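Local atomic coordinates of mandelate racemase/muconate lactonizing enzyme-like protein (Roseovarius sp. TM1035, PDB entry 3RCY), a protein that is of unconfirmed substrate, but as a magnesium-binding member of the mandelate racemase/muconate lactonizing enzyme family probably catalyses abstraction of a proton alpha to a carboxylate. Residues S45-F59 with D88-I100. Residues are numbered along the deposited sequence; the frame is centred on the assembly and turned at random.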
ATOM      1  N   SER A  45      -6.282  21.043  30.485  1.00 13.68           N
ATOM      2  CA  SER A  45      -6.231  19.687  31.053  1.00 13.75           C
ATOM      3  C   SER A  45      -6.256  19.785  32.576  1.00 13.86           C
ATOM      4  O   SER A  45      -6.830  18.933  33.253  1.00 14.16           O
ATOM      5  CB  SER A  45      -4.980  18.933  30.602  1.00 14.02           C
ATOM      6  OG  SER A  45      -4.790  19.052  29.198  1.00 20.30           O
ATOM      7  N   VAL A  46      -5.612  20.829  33.094  1.00 13.70           N
ATOM      8  CA  VAL A  46      -5.638  21.170  34.516  1.00 14.26           C
ATOM      9  C   VAL A  46      -6.108  22.626  34.624  1.00 14.79           C
ATOM     10  O   VAL A  46      -6.059  23.367  33.638  1.00 15.17           O
ATOM     11  CB  VAL A  46      -4.253  20.970  35.186  1.00 14.29           C
ATOM     12  CG1 VAL A  46      -3.910  19.483  35.275  1.00 12.81           C
ATOM     13  CG2 VAL A  46      -3.144  21.741  34.433  1.00 13.02           C
ATOM     14  N   GLY A  47      -6.575  23.019  35.808  1.00 14.85           N
ATOM     15  CA  GLY A  47      -7.135  24.347  36.033  1.00 14.95           C
ATOM     16  C   GLY A  47      -6.134  25.493  35.955  1.00 15.45           C
ATOM     17  O   GLY A  47      -4.917  25.267  35.856  1.00 14.07           O
ATOM     18  N   PRO A  48      -6.644  26.738  35.999  1.00 17.02           N
ATOM     19  CA  PRO A  48      -5.794  27.914  35.831  1.00 17.84           C
ATOM     20  C   PRO A  48      -4.689  28.061  36.880  1.00 17.82           C
ATOM     21  O   PRO A  48      -3.620  28.559  36.542  1.00 18.58           O
ATOM     22  CB  PRO A  48      -6.789  29.088  35.893  1.00 18.51           C
ATOM     23  CG  PRO A  48      -8.011  28.538  36.547  1.00 24.28           C
ATOM     24  CD  PRO A  48      -8.069  27.111  36.089  1.00 17.76           C
ATOM     25  N   GLU A  49      -4.909  27.611  38.115  1.00 17.41           N
ATOM     26  CA  GLU A  49      -3.867  27.746  39.130  0.50 17.56           C
ATOM     27  C   GLU A  49      -2.675  26.834  38.825  1.00 16.51           C
ATOM     28  O   GLU A  49      -1.524  27.259  38.957  1.00 15.84           O
ATOM     29  CB  GLU A  49      -4.423  27.556  40.545  0.50 18.54           C
ATOM     30  CG  GLU A  49      -5.384  28.674  40.951  0.50 25.68           C
ATOM     31  CD  GLU A  49      -4.837  30.057  40.618  0.50 19.45           C
ATOM     32  OE1 GLU A  49      -5.463  30.778  39.808  0.50 25.64           O
ATOM     33  OE2 GLU A  49      -3.766  30.417  41.156  0.50 26.00           O
ATOM     34  N   ALA A  50      -2.950  25.607  38.379  1.00 14.89           N
ATOM     35  CA  ALA A  50      -1.896  24.694  37.956  1.00 14.06           C
ATOM     36  C   ALA A  50      -1.211  25.222  36.686  1.00 13.88           C
ATOM     37  O   ALA A  50       0.008  25.142  36.553  1.00 13.86           O
ATOM     38  CB  ALA A  50      -2.454  23.296  37.724  1.00 13.82           C
ATOM     39  N   MET A  51      -2.000  25.784  35.772  1.00 13.53           N
ATOM     40  CA  MET A  51      -1.451  26.386  34.558  1.00 13.54           C
ATOM     41  C   MET A  51      -0.503  27.552  34.845  1.00 13.24           C
ATOM     42  O   MET A  51       0.505  27.704  34.162  1.00 12.63           O
ATOM     43  CB  MET A  51      -2.560  26.789  33.578  1.00 14.10           C
ATOM     44  CG  MET A  51      -3.083  25.611  32.737  1.00 11.35           C
ATOM     45  SD  MET A  51      -1.815  24.500  32.019  1.00 15.22           S
ATOM     46  CE  MET A  51      -0.842  25.592  30.967  1.00 10.71           C
ATOM     47  N   ARG A  52      -0.803  28.346  35.874  1.00 13.43           N
ATOM     48  CA  ARG A  52       0.115  29.406  36.310  1.00 14.35           C
ATOM     49  C   ARG A  52       1.508  28.859  36.618  1.00 13.41           C
ATOM     50  O   ARG A  52       2.513  29.400  36.152  1.00 12.70           O
ATOM     51  CB  ARG A  52      -0.409  30.126  37.550  1.00 16.16           C
ATOM     52  CG  ARG A  52      -1.386  31.234  37.290  1.00 31.59           C
ATOM     53  CD  ARG A  52      -1.733  31.961  38.610  1.00 19.59           C
ATOM     54  NE  ARG A  52      -3.108  32.446  38.574  1.00 32.42           N
ATOM     55  CZ  ARG A  52      -3.473  33.645  38.126  1.00 21.61           C
ATOM     56  NH1 ARG A  52      -2.560  34.509  37.684  1.00 32.56           N
ATOM     57  NH2 ARG A  52      -4.757  33.983  38.138  1.00 32.65           N
ATOM     58  N   ALA A  53       1.558  27.789  37.408  1.00 13.19           N
ATOM     59  CA  ALA A  53       2.830  27.183  37.790  1.00 13.23           C
ATOM     60  C   ALA A  53       3.567  26.646  36.557  1.00 12.39           C
ATOM     61  O   ALA A  53       4.778  26.797  36.452  1.00 11.89           O
ATOM     62  CB  ALA A  53       2.623  26.084  38.830  1.00 13.16           C
ATOM     63  N   VAL A  54       2.827  26.045  35.624  1.00 11.88           N
ATOM     64  CA  VAL A  54       3.424  25.501  34.393  1.00 11.54           C
ATOM     65  C   VAL A  54       4.025  26.626  33.544  1.00 12.38           C
ATOM     66  O   VAL A  54       5.179  26.532  33.099  1.00 12.60           O
ATOM     67  CB  VAL A  54       2.389  24.682  33.566  1.00 11.39           C
ATOM     68  CG1 VAL A  54       2.927  24.347  32.153  1.00 10.77           C
ATOM     69  CG2 VAL A  54       2.001  23.403  34.314  1.00 11.08           C
ATOM     70  N   ILE A  55       3.236  27.685  33.333  1.00 12.76           N
ATOM     71  CA  ILE A  55       3.663  28.840  32.529  1.00 13.25           C
ATOM     72  C   ILE A  55       4.910  29.499  33.129  1.00 13.49           C
ATOM     73  O   ILE A  55       5.891  29.737  32.423  1.00 13.14           O
ATOM     74  CB  ILE A  55       2.508  29.861  32.360  1.00 13.32           C
ATOM     75  CG1 ILE A  55       1.400  29.256  31.486  1.00 14.04           C
ATOM     76  CG2 ILE A  55       3.004  31.164  31.748  1.00 14.23           C
ATOM     77  CD1 ILE A  55       0.053  29.968  31.610  1.00 13.17           C
ATOM     78  N   GLU A  56       4.874  29.758  34.436  1.00 13.78           N
ATOM     79  CA  GLU A  56       6.016  30.338  35.145  1.00 14.81           C
ATOM     80  C   GLU A  56       7.281  29.485  34.985  1.00 14.34           C
ATOM     81  O   GLU A  56       8.366  30.021  34.756  1.00 14.62           O
ATOM     82  CB  GLU A  56       5.682  30.567  36.637  1.00 16.38           C
ATOM     83  CG  GLU A  56       4.749  31.756  36.886  1.00 28.91           C
ATOM     84  CD  GLU A  56       4.242  31.848  38.328  1.00 19.55           C
ATOM     85  OE1 GLU A  56       4.593  30.968  39.149  1.00 30.43           O
ATOM     86  OE2 GLU A  56       3.490  32.802  38.641  1.00 30.02           O
ATOM     87  N   ASP A  57       7.129  28.163  35.082  1.00 13.49           N
ATOM     88  CA  ASP A  57       8.247  27.233  34.894  1.00 13.68           C
ATOM     89  C   ASP A  57       8.833  27.340  33.485  1.00 13.26           C
ATOM     90  O   ASP A  57      10.032  27.572  33.324  1.00 13.18           O
ATOM     91  CB  ASP A  57       7.808  25.791  35.171  1.00 14.28           C
ATOM     92  CG  ASP A  57       8.964  24.806  35.116  1.00 12.54           C
ATOM     93  OD1 ASP A  57       9.517  24.584  34.019  1.00 15.00           O
ATOM     94  OD2 ASP A  57       9.318  24.239  36.171  1.00 15.11           O
ATOM     95  N   VAL A  58       7.979  27.160  32.480  1.00 12.63           N
ATOM     96  CA  VAL A  58       8.385  27.244  31.073  1.00 12.64           C
ATOM     97  C   VAL A  58       9.125  28.556  30.777  1.00 12.89           C
ATOM     98  O   VAL A  58      10.211  28.555  30.175  1.00 12.77           O
ATOM     99  CB  VAL A  58       7.151  27.091  30.134  1.00 12.64           C
ATOM    100  CG1 VAL A  58       7.517  27.436  28.684  1.00  9.31           C
ATOM    101  CG2 VAL A  58       6.590  25.652  30.224  1.00  9.35           C
ATOM    102  N   PHE A  59       8.529  29.677  31.186  1.00 12.48           N
ATOM    103  CA  PHE A  59       9.164  30.971  30.979  1.00 13.32           C
ATOM    104  C   PHE A  59      10.517  31.084  31.684  1.00 13.32           C
ATOM    105  O   PHE A  59      11.507  31.440  31.052  1.00 13.07           O
ATOM    106  CB  PHE A  59       8.253  32.131  31.398  1.00 14.01           C
ATOM    107  CG  PHE A  59       8.907  33.482  31.262  1.00 15.17           C
ATOM    108  CD1 PHE A  59       9.086  34.060  30.007  1.00 14.97           C
ATOM    109  CD2 PHE A  59       9.362  34.169  32.389  1.00 15.48           C
ATOM    110  CE1 PHE A  59       9.698  35.310  29.870  1.00 15.54           C
ATOM    111  CE2 PHE A  59       9.978  35.423  32.263  1.00 15.81           C
ATOM    112  CZ  PHE A  59      10.140  35.990  30.991  1.00 15.96           C
ATOM    113  N   ASP A  88       4.030  17.859  24.308  1.00 13.45           N
ATOM    114  CA  ASP A  88       3.394  17.869  25.628  1.00 13.85           C
ATOM    115  C   ASP A  88       2.271  18.894  25.575  1.00 13.43           C
ATOM    116  O   ASP A  88       2.527  20.093  25.537  1.00 12.81           O
ATOM    117  CB  ASP A  88       4.406  18.234  26.727  1.00 14.52           C
ATOM    118  CG  ASP A  88       3.798  18.197  28.136  1.00 18.26           C
ATOM    119  OD1 ASP A  88       2.668  18.681  28.337  1.00 15.34           O
ATOM    120  OD2 ASP A  88       4.466  17.689  29.060  1.00 15.69           O
ATOM    121  N   LEU A  89       1.026  18.419  25.585  1.00 13.41           N
ATOM    122  CA  LEU A  89      -0.134  19.295  25.396  1.00 13.22           C
ATOM    123  C   LEU A  89      -0.140  20.490  26.364  1.00 13.20           C
ATOM    124  O   LEU A  89      -0.419  21.625  25.970  1.00 12.87           O
ATOM    125  CB  LEU A  89      -1.429  18.489  25.512  1.00 13.47           C
ATOM    126  CG  LEU A  89      -2.728  19.221  25.162  1.00 15.91           C
ATOM    127  CD1 LEU A  89      -2.798  19.544  23.662  1.00 13.51           C
ATOM    128  CD2 LEU A  89      -3.911  18.386  25.595  1.00 13.90           C
ATOM    129  N   THR A  90       0.212  20.234  27.619  1.00 12.76           N
ATOM    130  CA  THR A  90       0.178  21.266  28.651  1.00 12.36           C
ATOM    131  C   THR A  90       1.359  22.244  28.552  1.00 12.01           C
ATOM    132  O   THR A  90       1.158  23.467  28.585  1.00 12.15           O
ATOM    133  CB  THR A  90       0.078  20.621  30.060  1.00 12.61           C
ATOM    134  OG1 THR A  90      -1.260  20.169  30.274  1.00 16.72           O
ATOM    135  CG2 THR A  90       0.448  21.607  31.168  1.00 16.97           C
ATOM    136  N   ALA A  91       2.575  21.715  28.428  1.00 11.87           N
ATOM    137  CA  ALA A  91       3.776  22.561  28.349  1.00 12.41           C
ATOM    138  C   ALA A  91       3.818  23.420  27.079  1.00 12.16           C
ATOM    139  O   ALA A  91       4.270  24.566  27.111  1.00 12.04           O
ATOM    140  CB  ALA A  91       5.045  21.714  28.453  1.00 12.55           C
ATOM    141  N   ILE A  92       3.354  22.861  25.963  1.00 12.13           N
ATOM    142  CA  ILE A  92       3.339  23.598  24.693  1.00 12.26           C
ATOM    143  C   ILE A  92       2.208  24.639  24.698  1.00 12.48           C
ATOM    144  O   ILE A  92       2.347  25.719  24.111  1.00 12.44           O
ATOM    145  CB  ILE A  92       3.278  22.643  23.468  1.00 12.64           C
ATOM    146  CG1 ILE A  92       4.536  21.755  23.400  1.00 13.31           C
ATOM    147  CG2 ILE A  92       3.105  23.409  22.170  1.00 12.91           C
ATOM    148  CD1 ILE A  92       5.869  22.510  23.194  1.00 13.80           C
ATOM    149  N   GLY A  93       1.110  24.335  25.396  1.00 12.33           N
ATOM    150  CA  GLY A  93       0.070  25.343  25.654  1.00 12.41           C
ATOM    151  C   GLY A  93       0.652  26.558  26.360  1.00 12.63           C
ATOM    152  O   GLY A  93       0.374  27.711  25.991  1.00 12.85           O
ATOM    153  N   ALA A  94       1.469  26.296  27.381  1.00 12.43           N
ATOM    154  CA  ALA A  94       2.188  27.351  28.088  1.00 12.66           C
ATOM    155  C   ALA A  94       3.100  28.128  27.138  1.00 12.69           C
ATOM    156  O   ALA A  94       2.989  29.358  27.027  1.00 12.95           O
ATOM    157  CB  ALA A  94       2.982  26.775  29.270  1.00 12.69           C
ATOM    158  N   PHE A  95       3.989  27.416  26.445  1.00 12.26           N
ATOM    159  CA  PHE A  95       4.882  28.060  25.482  1.00 12.20           C
ATOM    160  C   PHE A  95       4.154  28.921  24.444  1.00 12.09           C
ATOM    161  O   PHE A  95       4.607  30.029  24.140  1.00 12.44           O
ATOM    162  CB  PHE A  95       5.780  27.053  24.749  1.00 11.63           C
ATOM    163  CG  PHE A  95       6.609  27.684  23.654  1.00 13.82           C
ATOM    164  CD1 PHE A  95       7.682  28.521  23.969  1.00 12.13           C
ATOM    165  CD2 PHE A  95       6.291  27.483  22.309  1.00 11.64           C
ATOM    166  CE1 PHE A  95       8.438  29.133  22.958  1.00 14.02           C
ATOM    167  CE2 PHE A  95       7.047  28.091  21.298  1.00 13.25           C
ATOM    168  CZ  PHE A  95       8.123  28.919  21.629  1.00 11.91           C
ATOM    169  N   SER A  96       3.066  28.399  23.877  1.00 11.36           N
ATOM    170  CA  SER A  96       2.383  29.068  22.752  1.00 11.10           C
ATOM    171  C   SER A  96       1.960  30.503  23.075  1.00 10.91           C
ATOM    172  O   SER A  96       2.178  31.424  22.276  1.00 10.75           O
ATOM    173  CB  SER A  96       1.161  28.266  22.302  1.00 11.03           C
ATOM    174  OG  SER A  96       1.503  26.941  21.935  1.00 11.47           O
ATOM    175  N   GLY A  97       1.345  30.684  24.244  1.00 10.91           N
ATOM    176  CA  GLY A  97       0.947  32.004  24.709  1.00 11.16           C
ATOM    177  C   GLY A  97       2.133  32.935  24.864  1.00 11.06           C
ATOM    178  O   GLY A  97       2.063  34.100  24.484  1.00 11.10           O
ATOM    179  N   LEU A  98       3.225  32.406  25.409  1.00 10.69           N
ATOM    180  CA  LEU A  98       4.457  33.175  25.600  1.00 10.86           C
ATOM    181  C   LEU A  98       5.088  33.549  24.248  1.00 11.15           C
ATOM    182  O   LEU A  98       5.618  34.653  24.084  1.00 11.66           O
ATOM    183  CB  LEU A  98       5.440  32.380  26.463  1.00 10.55           C
ATOM    184  CG  LEU A  98       4.943  32.006  27.874  1.00  9.68           C
ATOM    185  CD1 LEU A  98       5.789  30.894  28.502  1.00 10.89           C
ATOM    186  CD2 LEU A  98       4.900  33.229  28.786  1.00 10.78           C
ATOM    187  N   GLU A  99       5.012  32.626  23.288  1.00 10.63           N
ATOM    188  CA  GLU A  99       5.538  32.856  21.931  1.00 11.08           C
ATOM    189  C   GLU A  99       4.757  33.964  21.208  1.00 10.95           C
ATOM    190  O   GLU A  99       5.341  34.801  20.508  1.00 10.58           O
ATOM    191  CB  GLU A  99       5.531  31.542  21.123  1.00 11.10           C
ATOM    192  CG  GLU A  99       6.257  31.602  19.775  1.00 13.34           C
ATOM    193  CD  GLU A  99       5.342  31.813  18.565  1.00 11.96           C
ATOM    194  OE1 GLU A  99       4.196  32.302  18.733  1.00 13.71           O
ATOM    195  OE2 GLU A  99       5.791  31.517  17.416  1.00 13.10           O
ATOM    196  N   ILE A 100       3.437  33.972  21.387  1.00 11.42           N
ATOM    197  CA  ILE A 100       2.598  35.029  20.812  1.00 11.92           C
ATOM    198  C   ILE A 100       2.989  36.406  21.377  1.00 12.78           C
ATOM    199  O   ILE A 100       3.071  37.388  20.629  1.00 12.99           O
ATOM    200  CB  ILE A 100       1.084  34.741  21.011  1.00 12.04           C
ATOM    201  CG1 ILE A 100       0.656  33.539  20.152  1.00 11.19           C
ATOM    202  CG2 ILE A 100       0.237  35.975  20.652  1.00 11.45           C
ATOM    203  CD1 ILE A 100      -0.657  32.860  20.606  1.00 12.27           C
TER
HETATM  204  O   HOH W   1      -3.368  22.062  30.401  1.00 14.37           O
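The helices of 48-59 and 89-100 cross at -66°, their axes 8.8 Å apart at closest approach, with Ile55 and Ala94 nearest by CA. The methyl of Ala94 is a knob in a hole formed by Met51, Val54, Ile55 and Val58. Its CB lies 3.7 Å from Ile55 CG1. In return, Val58 sits as a knob among Ala91, Ala94, Phe95 and Leu98. Its CG1, anti to the backbone N (chi1 169°), meets Leu98 CD1 at 3.9 Å. Its CG2 meets Ala94 CB, also at 3.9 Å. With an alanine here both methyls of Val58 are gone, which would probably open a gap between Ala94 and Leu98. Thr90 CG2 packs 3.8 Å from both Met51 SD and Val54 CG1. Its OG1 accepts a hydrogen bond from a water 2.8 Å away, which in turn takes a weak bond from Ser45 N. Thr90 OG1 and Ser45 OG both hydrogen-bond Asp88 of the second subunit, so this end of the contact belongs to the subunit interface. Ile55 and Leu98 also touch strand 24-31. The arrangement is helix-on-helix, knobs-into-holes packing in the alpha+beta N-terminal capping domain of the enolase superfamily, whose three-stranded antiparallel sheet is backed by helices.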